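Local coordinates for extracellular ligand-binding receptor (Desulfitobacterium hafniense, PDB 4Q6B), which binds leucine as the extracellular substrate-binding protein of an ABC transporter and probably delivers amino acids for uptake, at residues R82-S87 and P104-P109; L99-P104 and I117-N122; D110-G115 and D331-D336. One frame throughout, in Å; residues are numbered along the deposited sequence.

Interaction 1 of 3, residues R82-S87 and P104-P109; sequences RNSFIS and PASTSP. With LEU (leucine), chain B.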
loop_
_atom_site.group_PDB
_atom_site.type_symbol
_atom_site.label_atom_id
_atom_site.label_comp_id
_atom_site.label_asym_id
_atom_site.label_seq_id
_atom_site.Cartn_x
_atom_site.Cartn_y
_atom_site.Cartn_z
ATOM N N ARG A 82 -8.602 -0.724 3.578
ATOM C CA ARG A 82 -7.376 -1.462 3.200
ATOM C C ARG A 82 -7.494 -1.920 1.758
ATOM O O ARG A 82 -6.633 -1.604 0.905
ATOM C CB ARG A 82 -7.213 -2.703 4.071
ATOM C CG ARG A 82 -5.887 -3.444 3.827
ATOM C CD ARG A 82 -5.779 -4.649 4.791
ATOM N NE ARG A 82 -4.528 -5.412 4.687
ATOM C CZ ARG A 82 -4.385 -6.524 3.976
ATOM N NH1 ARG A 82 -3.210 -7.146 3.955
ATOM N NH2 ARG A 82 -5.414 -7.003 3.287
ATOM N N ASN A 83 -8.585 -2.600 1.445
ATOM C CA ASN A 83 -8.694 -3.232 0.130
ATOM C C ASN A 83 -9.213 -2.222 -0.873
ATOM O O ASN A 83 -10.191 -1.517 -0.584
ATOM C CB ASN A 83 -9.711 -4.402 0.166
ATOM C CG ASN A 83 -9.309 -5.478 1.158
ATOM O OD1 ASN A 83 -9.589 -5.348 2.348
ATOM N ND2 ASN A 83 -8.612 -6.517 0.684
ATOM N N SER A 84 -8.601 -2.152 -2.048
ATOM C CA SER A 84 -9.125 -1.209 -3.052
ATOM C C SER A 84 -10.577 -1.458 -3.467
ATOM O O SER A 84 -11.310 -0.504 -3.757
ATOM C CB SER A 84 -8.228 -1.204 -4.303
ATOM O OG SER A 84 -6.945 -0.685 -4.009
ATOM N N PHE A 85 -11.040 -2.714 -3.495
ATOM C CA PHE A 85 -12.439 -2.932 -3.899
ATOM C C PHE A 85 -13.461 -2.406 -2.897
ATOM O O PHE A 85 -14.660 -2.283 -3.222
ATOM C CB PHE A 85 -12.706 -4.394 -4.238
ATOM C CG PHE A 85 -12.909 -5.270 -3.016
ATOM C CD1 PHE A 85 -14.185 -5.536 -2.557
ATOM C CD2 PHE A 85 -11.826 -5.830 -2.354
ATOM C CE1 PHE A 85 -14.406 -6.346 -1.443
ATOM C CE2 PHE A 85 -12.043 -6.647 -1.210
ATOM C CZ PHE A 85 -13.333 -6.884 -0.774
ATOM N N ILE A 86 -12.997 -2.105 -1.689
ATOM C CA ILE A 86 -13.803 -1.400 -0.690
ATOM C C ILE A 86 -13.535 0.092 -0.703
ATOM O O ILE A 86 -14.468 0.886 -0.744
ATOM C CB ILE A 86 -13.556 -2.027 0.701
ATOM C CG1 ILE A 86 -13.806 -3.529 0.596
ATOM C CG2 ILE A 86 -14.418 -1.323 1.815
ATOM C CD1 ILE A 86 -13.748 -4.221 1.955
ATOM N N SER A 87 -12.271 0.514 -0.740
ATOM C CA SER A 87 -11.992 1.954 -0.726
ATOM C C SER A 87 -12.605 2.695 -1.922
ATOM O O SER A 87 -13.091 3.829 -1.776
ATOM C CB SER A 87 -10.474 2.211 -0.705
ATOM O OG SER A 87 -9.910 1.841 0.532
ATOM N N PRO A 104 -4.202 4.018 3.829
ATOM C CA PRO A 104 -2.789 3.652 3.914
ATOM C C PRO A 104 -2.476 2.310 3.258
ATOM O O PRO A 104 -1.416 1.773 3.510
ATOM C CB PRO A 104 -2.542 3.583 5.414
ATOM C CG PRO A 104 -3.760 2.938 5.935
ATOM C CD PRO A 104 -4.889 3.428 5.088
ATOM N N ALA A 105 -3.418 1.720 2.536
ATOM C CA ALA A 105 -3.123 0.479 1.843
ATOM C C ALA A 105 -3.645 0.252 0.420
ATOM O O ALA A 105 -3.163 -0.631 -0.260
ATOM C CB ALA A 105 -3.475 -0.700 2.724
ATOM N N SER A 106 -4.630 1.029 -0.019
ATOM C CA SER A 106 -5.270 0.717 -1.286
ATOM C C SER A 106 -4.450 1.283 -2.428
ATOM O O SER A 106 -4.349 2.480 -2.565
ATOM C CB SER A 106 -6.693 1.292 -1.332
ATOM O OG SER A 106 -7.530 0.701 -0.361
ATOM N N THR A 107 -3.926 0.394 -3.268
ATOM C CA THR A 107 -2.967 0.780 -4.301
ATOM C C THR A 107 -3.531 0.829 -5.717
ATOM O O THR A 107 -2.815 1.244 -6.636
ATOM C CB THR A 107 -1.769 -0.195 -4.321
ATOM O OG1 THR A 107 -2.275 -1.532 -4.493
ATOM C CG2 THR A 107 -0.975 -0.097 -3.019
ATOM N N SER A 108 -4.798 0.484 -5.926
ATOM C CA SER A 108 -5.362 0.571 -7.278
ATOM C C SER A 108 -5.305 1.981 -7.868
ATOM O O SER A 108 -5.763 2.950 -7.261
ATOM C CB SER A 108 -6.817 0.130 -7.294
ATOM O OG SER A 108 -7.384 0.318 -8.618
ATOM N N PRO A 109 -4.784 2.088 -9.092
ATOM C CA PRO A 109 -4.823 3.378 -9.798
ATOM C C PRO A 109 -6.229 3.978 -9.923
ATOM O O PRO A 109 -6.379 5.205 -9.950
ATOM C CB PRO A 109 -4.251 3.025 -11.173
ATOM C CG PRO A 109 -3.282 1.880 -10.887
ATOM C CD PRO A 109 -3.973 1.069 -9.787
HETATM N N LEU B . -2.879 -3.112 -1.969
HETATM C CA LEU B . -4.056 -3.955 -1.729
HETATM C C LEU B . -5.295 -3.338 -2.356
HETATM O O LEU B . -6.367 -3.929 -2.345
HETATM C CB LEU B . -4.256 -4.132 -0.224
HETATM C CG LEU B . -3.042 -4.962 0.208
HETATM C CD1 LEU B . -2.382 -4.362 1.414
HETATM C CD2 LEU B . -3.349 -6.438 0.424
HETATM O OXT LEU B . -5.197 -2.239 -2.920
#
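Ser84 and Ser108 meet where the start of helix 84-97 faces the loop after strand 101-103. Together the two segments form the carboxylate-binding wall of the leucine pocket in this periplasmic binding protein fold. The side chain of Ser84 leads into it. Its CB packs against Ser108 CB at 3.6 Å. Its OG lies beside its own backbone N, anti to the carbonyl carbon (chi1 -66°), and works in two directions. It donates to leucine OXT at 2.6 Å and accepts from Ser108 N at 3.1 Å, nearly straight at 163°. The backbone joins in. Ser84 N, at the helix start, donates to the other carboxylate oxygen, leucine O, and Thr107 N donates to OXT. The helix end would probably add to the pull on this negative group. The ammonium of the ligand donates to Ala105 O and to Thr107 OG1, which Asp126 also holds; Asn231 is a further partner. The guanidinium of Arg82 turns a face to the leucine side chain, with NH2 3.6 Å from leucine CD2. Behind the pocket, a second serine pair ties the segments. Ser87 OG accepts from His81 N and donates to Ser106 OG. Ser106 OG in turn donates to Arg82 O at 2.8 Å, reaching that oxygen from above the carbonyl plane.

Interaction 2 of 3, residues L99-P104 and I117-N122; sequences LVMLSP and IHVFRN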
loop_
_atom_site.group_PDB
_atom_site.type_symbol
_atom_site.label_atom_id
_atom_site.label_comp_id
_atom_site.label_asym_id
_atom_site.label_seq_id
_atom_site.Cartn_x
_atom_site.Cartn_y
_atom_site.Cartn_z
ATOM N N LEU A 99 -15.841 14.574 3.431
ATOM C CA LEU A 99 -15.015 14.075 4.530
ATOM C C LEU A 99 -13.792 13.376 3.964
ATOM O O LEU A 99 -13.929 12.503 3.105
ATOM C CB LEU A 99 -15.856 13.080 5.341
ATOM C CG LEU A 99 -15.243 12.449 6.595
ATOM C CD1 LEU A 99 -14.921 13.568 7.592
ATOM C CD2 LEU A 99 -16.278 11.477 7.171
ATOM N N VAL A 100 -12.604 13.764 4.438
ATOM C CA VAL A 100 -11.374 13.121 3.977
ATOM C C VAL A 100 -11.344 11.635 4.265
ATOM O O VAL A 100 -11.665 11.179 5.368
ATOM C CB VAL A 100 -10.131 13.794 4.587
ATOM C CG1 VAL A 100 -8.857 12.870 4.484
ATOM C CG2 VAL A 100 -9.879 15.115 3.896
HETATM N N MSE A 101 -10.999 10.870 3.227
HETATM C CA MSE A 101 -10.674 9.464 3.389
HETATM C C MSE A 101 -9.214 9.312 2.992
HETATM O O MSE A 101 -8.839 9.712 1.901
HETATM C CB MSE A 101 -11.526 8.596 2.460
HETATM C CG MSE A 101 -11.409 7.123 2.830
HETATM SE SE MSE A 101 -11.828 5.920 1.317
HETATM C CE MSE A 101 -10.079 6.086 0.467
ATOM N N LEU A 102 -8.376 8.812 3.891
ATOM C CA LEU A 102 -6.926 8.710 3.566
ATOM C C LEU A 102 -6.560 7.236 3.697
ATOM O O LEU A 102 -6.585 6.718 4.816
ATOM C CB LEU A 102 -6.107 9.588 4.513
ATOM C CG LEU A 102 -4.584 9.461 4.453
ATOM C CD1 LEU A 102 -4.048 9.873 3.115
ATOM C CD2 LEU A 102 -3.942 10.379 5.529
ATOM N N SER A 103 -6.272 6.567 2.583
ATOM C CA SER A 103 -5.971 5.148 2.632
ATOM C C SER A 103 -4.498 4.853 2.749
ATOM O O SER A 103 -3.687 5.304 1.973
ATOM C CB SER A 103 -6.513 4.381 1.427
ATOM O OG SER A 103 -6.200 3.008 1.550
ATOM N N PRO A 104 -4.202 4.018 3.829
ATOM C CA PRO A 104 -2.789 3.652 3.914
ATOM C C PRO A 104 -2.476 2.310 3.258
ATOM O O PRO A 104 -1.416 1.773 3.510
ATOM C CB PRO A 104 -2.542 3.583 5.414
ATOM C CG PRO A 104 -3.760 2.938 5.935
ATOM C CD PRO A 104 -4.889 3.428 5.088
ATOM N N ILE A 117 -12.426 14.686 -4.674
ATOM C CA ILE A 117 -11.624 15.785 -4.151
ATOM C C ILE A 117 -11.165 15.518 -2.710
ATOM O O ILE A 117 -10.230 16.173 -2.237
ATOM C CB ILE A 117 -12.484 17.054 -4.076
ATOM C CG1 ILE A 117 -12.845 17.563 -5.453
ATOM C CG2 ILE A 117 -11.751 18.158 -3.365
ATOM C CD1 ILE A 117 -13.880 18.698 -5.323
ATOM N N HIS A 118 -11.850 14.628 -1.977
ATOM C CA HIS A 118 -11.576 14.450 -0.548
ATOM C C HIS A 118 -10.847 13.147 -0.243
ATOM O O HIS A 118 -10.795 12.659 0.892
ATOM C CB HIS A 118 -12.901 14.502 0.221
ATOM C CG HIS A 118 -13.602 15.812 0.077
ATOM N ND1 HIS A 118 -13.231 16.926 0.799
ATOM C CD2 HIS A 118 -14.618 16.206 -0.735
ATOM C CE1 HIS A 118 -13.988 17.949 0.445
ATOM N NE2 HIS A 118 -14.844 17.541 -0.476
ATOM N N VAL A 119 -10.340 12.550 -1.292
ATOM C CA VAL A 119 -9.907 11.138 -1.198
ATOM C C VAL A 119 -8.414 11.050 -1.502
ATOM O O VAL A 119 -7.938 11.558 -2.518
ATOM C CB VAL A 119 -10.711 10.293 -2.215
ATOM C CG1 VAL A 119 -10.206 8.868 -2.297
ATOM C CG2 VAL A 119 -12.208 10.304 -1.874
ATOM N N PHE A 120 -7.672 10.378 -0.624
ATOM C CA PHE A 120 -6.189 10.385 -0.681
ATOM C C PHE A 120 -5.641 9.012 -0.377
ATOM O O PHE A 120 -6.337 8.206 0.186
ATOM C CB PHE A 120 -5.623 11.360 0.364
ATOM C CG PHE A 120 -6.019 12.809 0.147
ATOM C CD1 PHE A 120 -5.166 13.660 -0.520
ATOM C CD2 PHE A 120 -7.265 13.294 0.578
ATOM C CE1 PHE A 120 -5.516 14.993 -0.743
ATOM C CE2 PHE A 120 -7.610 14.626 0.397
ATOM C CZ PHE A 120 -6.728 15.483 -0.268
ATOM N N ARG A 121 -4.390 8.751 -0.734
ATOM C CA ARG A 121 -3.678 7.611 -0.127
ATOM C C ARG A 121 -2.308 8.086 0.173
ATOM O O ARG A 121 -1.839 8.992 -0.500
ATOM C CB ARG A 121 -3.613 6.432 -1.078
ATOM C CG ARG A 121 -3.154 6.793 -2.469
ATOM C CD ARG A 121 -2.830 5.509 -3.275
ATOM N NE ARG A 121 -3.106 5.805 -4.685
ATOM C CZ ARG A 121 -3.910 5.082 -5.450
ATOM N NH1 ARG A 121 -4.168 5.475 -6.697
ATOM N NH2 ARG A 121 -4.467 3.975 -4.973
ATOM N N ASN A 122 -1.652 7.522 1.190
ATOM C CA ASN A 122 -0.296 8.002 1.558
ATOM C C ASN A 122 0.760 6.963 1.213
ATOM O O ASN A 122 1.830 6.923 1.809
ATOM C CB ASN A 122 -0.196 8.459 3.038
ATOM C CG ASN A 122 -0.337 7.306 4.003
ATOM O OD1 ASN A 122 -0.927 6.277 3.647
ATOM N ND2 ASN A 122 0.218 7.443 5.204
#
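Leu102 and Phe120 are paired neighbours on two parallel strands, and their side chains leave the same face of the sheet at a slant to each other. The touch is made by one branch: Leu102 CD1 lies 3.5 Å from Phe120 CB. That methyl also reaches on toward Asn122. The leucine gets there with CG anti to the backbone N (chi1 172°). The phenyl ring swings the other way along the strand, toward Val100, whose CG2 is 4.2 Å from Phe120 CE2. Phe330 meets this ring edge-to-face, and helices 284-301 and 311-317 pack over this side.

On the other face Met101, modelled as selenomethionine, and Val119 lie side by side and point the same way. The bent end of Met101 brings CE to 3.9 Å from Val119 CG1. Helix 84-97 packs on this pair. Ser103 and Arg121 share this face, but their polar ends turn to others: Ser103 OG to His81, and the Arg121 guanidinium to Asp335.

The axes of strands 101-103 and 119-121 run 20° apart, and four hydrogen bonds lace them in alternation. Met101 N donates to His118 O, Phe120 N to Met101 O, Ser103 N to Phe120 O, and Asn122 N to Ser103 O. The straightest is Ser103 N to Phe120 O, 171° at 2.9 Å. At the start of the pairing, Val100 CA adds a CA-H...O contact to His118 O at 3.2 Å.

Strand 119-121 is the edge strand of the five-stranded parallel sheet in the leucine-binding protein fold. The connection from strand 101-103 is a loop with a short 3-10 turn, not a beta-alpha-beta crossover. The chemistry implies a division of labour: main-chain bonds set the register, while apolar side chains pack against helices on both faces.

Interaction 3 of 3, residues D110-G115 and D331-D336; sequences DLTDHG and DGRGDD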
loop_
_atom_site.group_PDB
_atom_site.type_symbol
_atom_site.label_atom_id
_atom_site.label_comp_id
_atom_site.label_asym_id
_atom_site.label_seq_id
_atom_site.Cartn_x
_atom_site.Cartn_y
_atom_site.Cartn_z
ATOM N N ASP A 110 -7.259 3.138 -9.960
ATOM C CA ASP A 110 -8.612 3.602 -10.181
ATOM C C ASP A 110 -9.156 4.474 -9.016
ATOM O O ASP A 110 -10.156 5.212 -9.182
ATOM C CB ASP A 110 -9.512 2.382 -10.407
ATOM C CG ASP A 110 -10.884 2.764 -10.861
ATOM O OD1 ASP A 110 -11.011 3.429 -11.935
ATOM O OD2 ASP A 110 -11.844 2.425 -10.144
ATOM N N LEU A 111 -8.545 4.356 -7.837
ATOM C CA LEU A 111 -9.013 5.107 -6.676
ATOM C C LEU A 111 -9.035 6.593 -6.995
ATOM O O LEU A 111 -9.946 7.329 -6.561
ATOM C CB LEU A 111 -8.146 4.792 -5.451
ATOM C CG LEU A 111 -8.556 5.569 -4.197
ATOM C CD1 LEU A 111 -9.944 5.139 -3.769
ATOM C CD2 LEU A 111 -7.508 5.324 -3.077
ATOM N N THR A 112 -8.059 7.051 -7.792
ATOM C CA THR A 112 -7.931 8.503 -8.011
ATOM C C THR A 112 -8.366 8.892 -9.417
ATOM O O THR A 112 -8.037 9.978 -9.913
ATOM C CB THR A 112 -6.478 8.973 -7.728
ATOM O OG1 THR A 112 -5.570 8.140 -8.445
ATOM C CG2 THR A 112 -6.168 8.834 -6.258
ATOM N N ASP A 113 -9.162 8.009 -10.026
ATOM C CA ASP A 113 -9.644 8.200 -11.382
ATOM C C ASP A 113 -11.141 8.444 -11.410
ATOM O O ASP A 113 -11.797 8.158 -12.408
ATOM C CB ASP A 113 -9.346 6.945 -12.245
ATOM C CG ASP A 113 -7.901 6.860 -12.690
ATOM O OD1 ASP A 113 -7.111 7.823 -12.482
ATOM O OD2 ASP A 113 -7.553 5.803 -13.261
ATOM N N HIS A 114 -11.720 8.965 -10.323
ATOM C CA HIS A 114 -13.172 9.205 -10.309
ATOM C C HIS A 114 -13.529 10.677 -10.053
ATOM O O HIS A 114 -14.688 10.993 -9.768
ATOM C CB HIS A 114 -13.810 8.374 -9.180
ATOM C CG HIS A 114 -13.884 6.913 -9.487
ATOM N ND1 HIS A 114 -14.908 6.364 -10.221
ATOM C CD2 HIS A 114 -13.055 5.889 -9.174
ATOM C CE1 HIS A 114 -14.710 5.066 -10.360
ATOM N NE2 HIS A 114 -13.594 4.748 -9.735
ATOM N N GLY A 115 -12.516 11.563 -10.116
ATOM C CA GLY A 115 -12.767 12.981 -9.878
ATOM C C GLY A 115 -13.035 13.336 -8.423
ATOM O O GLY A 115 -13.499 14.457 -8.143
ATOM N N ASP A 331 -1.006 15.059 -4.821
ATOM C CA ASP A 331 -1.334 15.824 -6.012
ATOM C C ASP A 331 -2.829 16.192 -6.070
ATOM O O ASP A 331 -3.578 15.960 -5.101
ATOM C CB ASP A 331 -0.814 15.161 -7.308
ATOM C CG ASP A 331 -1.587 13.893 -7.717
ATOM O OD1 ASP A 331 -2.624 13.566 -7.119
ATOM O OD2 ASP A 331 -1.155 13.225 -8.683
ATOM N N GLY A 332 -3.245 16.778 -7.194
ATOM C CA GLY A 332 -4.595 17.287 -7.336
ATOM C C GLY A 332 -5.648 16.181 -7.325
ATOM O O GLY A 332 -6.846 16.445 -7.110
ATOM N N ARG A 333 -5.208 14.953 -7.556
ATOM C CA ARG A 333 -6.138 13.833 -7.607
ATOM C C ARG A 333 -6.111 13.018 -6.339
ATOM O O ARG A 333 -6.921 12.110 -6.171
ATOM C CB ARG A 333 -5.828 12.966 -8.820
ATOM C CG ARG A 333 -5.660 13.803 -10.066
ATOM C CD ARG A 333 -5.601 12.919 -11.279
ATOM N NE ARG A 333 -5.063 11.620 -10.901
ATOM C CZ ARG A 333 -5.433 10.474 -11.461
ATOM N NH1 ARG A 333 -6.337 10.469 -12.435
ATOM N NH2 ARG A 333 -4.902 9.336 -11.038
ATOM N N GLY A 334 -5.190 13.342 -5.428
ATOM C CA GLY A 334 -5.102 12.608 -4.190
ATOM C C GLY A 334 -4.069 11.501 -4.167
ATOM O O GLY A 334 -3.914 10.891 -3.108
ATOM N N ASP A 335 -3.349 11.261 -5.265
ATOM C CA ASP A 335 -2.211 10.323 -5.217
ATOM C C ASP A 335 -1.064 10.912 -4.402
ATOM O O ASP A 335 -0.892 12.138 -4.351
ATOM C CB ASP A 335 -1.703 9.998 -6.617
ATOM C CG ASP A 335 -2.623 8.985 -7.336
ATOM O OD1 ASP A 335 -2.973 7.983 -6.692
ATOM O OD2 ASP A 335 -3.019 9.219 -8.482
ATOM N N ASP A 336 -0.290 10.041 -3.775
ATOM C CA ASP A 336 0.923 10.475 -3.101
ATOM C C ASP A 336 2.064 10.335 -4.084
ATOM O O ASP A 336 2.387 9.217 -4.547
ATOM C CB ASP A 336 1.160 9.626 -1.829
ATOM C CG ASP A 336 2.083 10.316 -0.823
ATOM O OD1 ASP A 336 2.995 11.085 -1.243
ATOM O OD2 ASP A 336 1.908 10.087 0.403
#
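Asp335 OD2 is gripped by two donors. Thr112 OG1 reaches it at 2.8 Å from the opposite segment. It comes in on the syn side of the carboxylate, 31° out of its plane. Arg333, in the one of its two deposited conformers described here, brings NH2 from within the same loop at 3.2 Å, nearly straight at 170° and in the guanidinium plane. Thr112 points its hydroxyl there because OG1 sits between the backbone N and the carbonyl carbon (chi1 51°). Its CG2 lies against the same loop, 3.3 Å from Asp335 OD1 and 3.4 Å from Arg333 O.

The Arg333 chain is bent at chi3, which folds the guanidinium over Thr112 O; that oxygen lies over the centre of the guanidinium plane. At the rim, NH1 makes a salt bridge to Asp113 OD1 at 2.8 Å, and NH2 adds a weak bond to the same oxygen. The two flat groups are turned well away from coplanar. Asp113, Arg333 and Asp335 thus form a salt-bridge network, with the Asp113 and Arg333 end toward solvent.

Segment 331-336 contains a type I beta turn from Asp331 to Gly334, with an Asx turn in which Asp331 OD1 accepts from Arg333 N. It lies beside the outermost strand, 119-121, of the five-stranded parallel sheet. Asp335 OD1 carries a second duty, a salt bridge to Arg121.

With an alanine in place of Asp335, Thr112 OG1 would probably lose its carboxylate acceptor, Arg121 would lack this carboxylate mate, and Arg333 would be left with Asp113 alone of its two carboxylates. Gly334 takes a positive phi beside Thr112 CG2, and its backbone is hydrogen-bonded to that of Arg121.

Arg121 joins all three contacts. It lies on the edge strand of interaction 2, and its NH2 is 2.8 Å from Ser106 O and 2.8 Å from Ser108 O, in the pocket loop of interaction 1. Its NH1 is 2.8 Å from Asp335 OD1 in interaction 3. The Arg121 side chain is about 7 Å from the bound leucine and that of Asp335 about 11 Å. Interaction 1 holds the ligand directly; the other two lie farther from it. Interactions 1 and 2 share Pro104, where the strand passes into the pocket loop. Interactions 2 and 3 also meet through Arg121 N and Gly334 O, 3.2 Å apart.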